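Local coordinates for protein Non-reducing end beta-L-arabinofuranosidase (Bacteroides thetaiotaomicron, PDB 5MQO) that probably hydrolyses terminal glycosidic linkages in plant pectin, as a gut bacterial glycoside hydrolase of family GH127, at residues 65-70 against 104-109; 653-656 against 662-665. One frame throughout, in Å; residues are numbered along the deposited sequence.

Contact 1. Residues 65-70 against 104-109; sequences SMWNTW and YKWMEG
Within residues 65-70, near the C-terminal end of helix 50-69, and 104-109 of helix 102-117, the nearest CA atoms are those of Met66 and Trp106, 8.2 Å apart. No backbone hydrogen bond joins the two segments, and side chains make the contact. Trp106 contributes about half of the 199 Å² buried between them. Its CG lies anti to the backbone N (chi1 175°), which sends the indole across to the other helix. There the six-membered rings of Trp67 and Trp106 form an offset stack, with centroids 4.7 Å apart and planes inclined by 26°. Trp67 CE3 sits over one face of the Trp106 ring, 3.6 Å from its CH2 and displaced toward the rim. Met66 comes to a different part of the same indole: with its chain bent at chi3 (87°), CE lies near the ring plane at the edge, 3.4 Å from Trp106 CD1. NE1 of Trp106 hydrogen-bonds Leu63 O, one turn before Trp67 in helix 50-69, which probably helps fix the turn of the indole. Both Met66 and Lys105 also pack on Pro460 of helix 458-466. The pair joins two helices of the catalytic domain, consistent with the (alpha/alpha)6 barrel expected of this family.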
# COMPACT_ATOMS: atom_id res chain seq x y z
N SER A 65 21.48 -2.51 -5.46
CA SER A 65 21.12 -3.51 -6.48
C SER A 65 20.35 -2.96 -7.69
O SER A 65 20.56 -3.44 -8.81
CB SER A 65 20.30 -4.63 -5.85
OG SER A 65 19.95 -5.58 -6.82
N MET A 66 19.48 -1.97 -7.46
CA MET A 66 18.70 -1.35 -8.52
C MET A 66 19.48 -0.32 -9.34
O MET A 66 19.29 -0.21 -10.54
CB MET A 66 17.43 -0.70 -7.97
CG MET A 66 16.41 -0.41 -9.06
SD MET A 66 14.76 -0.17 -8.40
CE MET A 66 14.79 1.58 -8.02
N TRP A 67 20.35 0.45 -8.69
CA TRP A 67 21.28 1.33 -9.39
C TRP A 67 22.27 0.54 -10.26
O TRP A 67 22.73 1.03 -11.29
CB TRP A 67 22.05 2.17 -8.38
CG TRP A 67 23.02 3.12 -8.97
CD1 TRP A 67 24.37 2.96 -9.07
CD2 TRP A 67 22.71 4.39 -9.56
NE1 TRP A 67 24.92 4.06 -9.68
CE2 TRP A 67 23.93 4.95 -9.99
CE3 TRP A 67 21.52 5.11 -9.76
CZ2 TRP A 67 24.00 6.21 -10.61
CZ3 TRP A 67 21.59 6.36 -10.38
CH2 TRP A 67 22.83 6.90 -10.79
N ASN A 68 22.59 -0.69 -9.84
CA ASN A 68 23.59 -1.49 -10.53
C ASN A 68 23.07 -2.09 -11.82
O ASN A 68 23.78 -2.05 -12.82
CB ASN A 68 24.21 -2.54 -9.60
CG ASN A 68 25.28 -1.94 -8.69
OD1 ASN A 68 25.20 -0.76 -8.29
ND2 ASN A 68 26.29 -2.74 -8.36
N THR A 69 21.85 -2.62 -11.83
CA THR A 69 21.21 -3.00 -13.11
C THR A 69 21.11 -1.73 -13.99
O THR A 69 21.17 -1.82 -15.23
CB THR A 69 19.82 -3.67 -12.93
OG1 THR A 69 19.10 -3.02 -11.88
CG2 THR A 69 19.95 -5.15 -12.54
N TRP A 70 20.98 -0.58 -13.32
CA TRP A 70 21.06 0.78 -13.92
C TRP A 70 19.71 1.16 -14.56
O TRP A 70 18.66 1.12 -13.89
CB TRP A 70 22.27 0.94 -14.88
N TYR A 104 14.01 9.02 -10.63
CA TYR A 104 13.45 10.00 -9.69
C TYR A 104 12.73 9.32 -8.55
O TYR A 104 12.69 9.87 -7.47
CB TYR A 104 12.46 10.95 -10.39
CG TYR A 104 13.04 11.79 -11.51
CD1 TYR A 104 14.21 12.53 -11.34
CD2 TYR A 104 12.41 11.86 -12.74
CE1 TYR A 104 14.73 13.31 -12.37
CE2 TYR A 104 12.91 12.63 -13.78
CZ TYR A 104 14.07 13.36 -13.59
OH TYR A 104 14.57 14.12 -14.63
N LYS A 105 12.11 8.17 -8.82
CA LYS A 105 11.48 7.36 -7.76
C LYS A 105 12.54 6.73 -6.89
O LYS A 105 12.42 6.79 -5.69
CB LYS A 105 10.50 6.30 -8.32
CG LYS A 105 9.16 6.91 -8.75
CD LYS A 105 8.19 5.90 -9.34
CE LYS A 105 8.51 5.58 -10.80
NZ LYS A 105 7.50 4.69 -11.44
N TRP A 106 13.56 6.14 -7.51
CA TRP A 106 14.71 5.57 -6.81
C TRP A 106 15.30 6.59 -5.83
O TRP A 106 15.43 6.33 -4.63
CB TRP A 106 15.79 5.11 -7.82
CG TRP A 106 17.10 4.61 -7.20
CD1 TRP A 106 17.36 3.36 -6.73
CD2 TRP A 106 18.32 5.35 -7.02
NE1 TRP A 106 18.64 3.27 -6.26
CE2 TRP A 106 19.26 4.48 -6.42
CE3 TRP A 106 18.70 6.67 -7.28
CZ2 TRP A 106 20.57 4.87 -6.08
CZ3 TRP A 106 20.02 7.08 -6.95
CH2 TRP A 106 20.93 6.17 -6.35
N MET A 107 15.62 7.75 -6.39
CA MET A 107 16.24 8.87 -5.68
C MET A 107 15.35 9.36 -4.53
O MET A 107 15.83 9.65 -3.44
CB MET A 107 16.55 9.96 -6.72
CG MET A 107 16.63 11.39 -6.23
SD MET A 107 18.21 11.76 -5.51
CE MET A 107 17.65 13.13 -4.50
N GLU A 108 14.05 9.42 -4.77
CA GLU A 108 13.09 9.77 -3.72
C GLU A 108 13.19 8.77 -2.58
O GLU A 108 13.17 9.14 -1.39
CB GLU A 108 11.67 9.78 -4.31
CG GLU A 108 10.57 10.22 -3.37
CD GLU A 108 9.17 10.15 -4.00
OE1 GLU A 108 9.03 10.30 -5.26
OE2 GLU A 108 8.21 9.94 -3.20
N GLY A 109 13.32 7.50 -2.95
CA GLY A 109 13.65 6.44 -2.02
C GLY A 109 14.96 6.65 -1.27
O GLY A 109 14.99 6.47 -0.05

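Contact 2. Residues 653-656 against 662-665; sequences SSES and YRPV
A loose surface contact between Glu655 and Arg663 links the two arms of the long loop joining strands 640-651 and 670-678, an antiparallel hairpin in the beta-rich C-terminal domain. Neither arm has regular structure; the CA atoms of Glu655 and Arg663 are 9.9 Å apart, and backbone bonds between Ser653 and Gln667 tie the arms nearer the base. Arg663 CG lies between the backbone N and the carbonyl carbon (chi1 56°) and the chain bends at chi3, which brings the guanidinium beside Glu655. Glu655 CB rests over a face of this group, 3.5 Å from Arg663 NH1. The carboxylate is also on a face: Glu655 OE1 stands 3.7 Å above the guanidinium plane, toward its rim, with the two planes 83° apart. Glu655 OE1 and Arg663 NE form a long salt bridge, 3.8 Å, that works through charge alone, as no N-H aims at the oxygen. Trp657 adds a cation-pi partner, and a crystal neighbour touching Arg663 may influence its pose. A leucine in place of Arg663 would probably leave the Glu655 carboxylate without its opposite charge and the arms freer to part. The one hydrogen bond between the two segments is weak, from Arg663 NH1 to Glu655 O at 3.2 Å and 148°.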
# COMPACT_ATOMS: atom_id res chain seq x y z
N SER A 653 -8.93 -38.04 -1.50
CA SER A 653 -8.38 -39.13 -2.32
C SER A 653 -8.03 -38.55 -3.69
O SER A 653 -8.73 -37.65 -4.13
CB SER A 653 -9.39 -40.26 -2.50
OG SER A 653 -9.78 -40.80 -1.24
N SER A 654 -6.97 -39.03 -4.34
CA SER A 654 -6.54 -38.42 -5.62
C SER A 654 -6.70 -39.31 -6.85
O SER A 654 -5.81 -40.10 -7.17
CB SER A 654 -5.09 -37.88 -5.52
OG SER A 654 -4.11 -38.90 -5.61
N GLU A 655 -7.84 -39.18 -7.53
CA GLU A 655 -8.04 -39.71 -8.89
C GLU A 655 -7.45 -38.70 -9.88
O GLU A 655 -7.49 -37.50 -9.62
CB GLU A 655 -9.53 -39.89 -9.20
CG GLU A 655 -10.31 -40.79 -8.23
CD GLU A 655 -11.65 -41.29 -8.80
OE1 GLU A 655 -12.49 -40.46 -9.25
OE2 GLU A 655 -11.85 -42.53 -8.80
N SER A 656 -6.90 -39.17 -11.00
CA SER A 656 -6.31 -38.24 -11.96
C SER A 656 -7.39 -37.40 -12.67
O SER A 656 -8.37 -37.95 -13.20
CB SER A 656 -5.48 -38.96 -13.03
OG SER A 656 -4.83 -38.02 -13.90
N TYR A 662 -16.15 -33.21 -14.97
CA TYR A 662 -17.09 -33.55 -13.88
C TYR A 662 -17.02 -35.03 -13.51
O TYR A 662 -16.94 -35.91 -14.36
CB TYR A 662 -18.50 -33.21 -14.32
CG TYR A 662 -18.64 -31.80 -14.81
CD1 TYR A 662 -18.32 -30.72 -13.98
CD2 TYR A 662 -19.12 -31.52 -16.08
CE1 TYR A 662 -18.47 -29.40 -14.41
CE2 TYR A 662 -19.25 -30.19 -16.53
CZ TYR A 662 -18.93 -29.14 -15.68
OH TYR A 662 -19.09 -27.85 -16.10
N ARG A 663 -17.03 -35.33 -12.22
CA ARG A 663 -17.07 -36.74 -11.78
C ARG A 663 -17.70 -36.89 -10.39
O ARG A 663 -17.86 -35.90 -9.66
CB ARG A 663 -15.67 -37.31 -11.75
CG ARG A 663 -14.74 -36.48 -10.89
CD ARG A 663 -13.36 -37.09 -10.75
NE ARG A 663 -12.84 -36.73 -9.43
CZ ARG A 663 -11.55 -36.56 -9.14
NH1 ARG A 663 -10.58 -36.71 -10.07
NH2 ARG A 663 -11.23 -36.22 -7.90
N PRO A 664 -18.04 -38.11 -10.02
CA PRO A 664 -18.51 -38.41 -8.68
C PRO A 664 -17.54 -38.00 -7.58
O PRO A 664 -16.33 -38.32 -7.64
CB PRO A 664 -18.64 -39.92 -8.71
CG PRO A 664 -19.06 -40.20 -10.09
CD PRO A 664 -18.40 -39.17 -10.97
N VAL A 665 -18.11 -37.33 -6.57
CA VAL A 665 -17.38 -36.81 -5.43
C VAL A 665 -16.65 -37.97 -4.82
O VAL A 665 -17.25 -39.00 -4.60
CB VAL A 665 -18.34 -36.24 -4.37
CG1 VAL A 665 -17.60 -35.86 -3.09
CG2 VAL A 665 -19.06 -35.01 -4.89

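How the contacts relate
The two contacts do not touch: their centres lie 51 Å apart, their nearest atoms are about 41 Å from each other, and contact 1 closes along the chain before contact 2 opens. They also differ in setting. Contact 1 is buried in the catalytic domain, 20 Å from the centre of the chain, whereas contact 2 is a surface feature of the C-terminal domain whose centre lies 41 Å out. Contact 1 also adjoins the disulfide-bonded region, since helix 458-466, which it meets through Pro460, begins at Cys458, the partner of Cys383. By analogy with GH127 relatives, the active site probably belongs to this helical domain, leaving residues 653-656 and 662-665 remote from it.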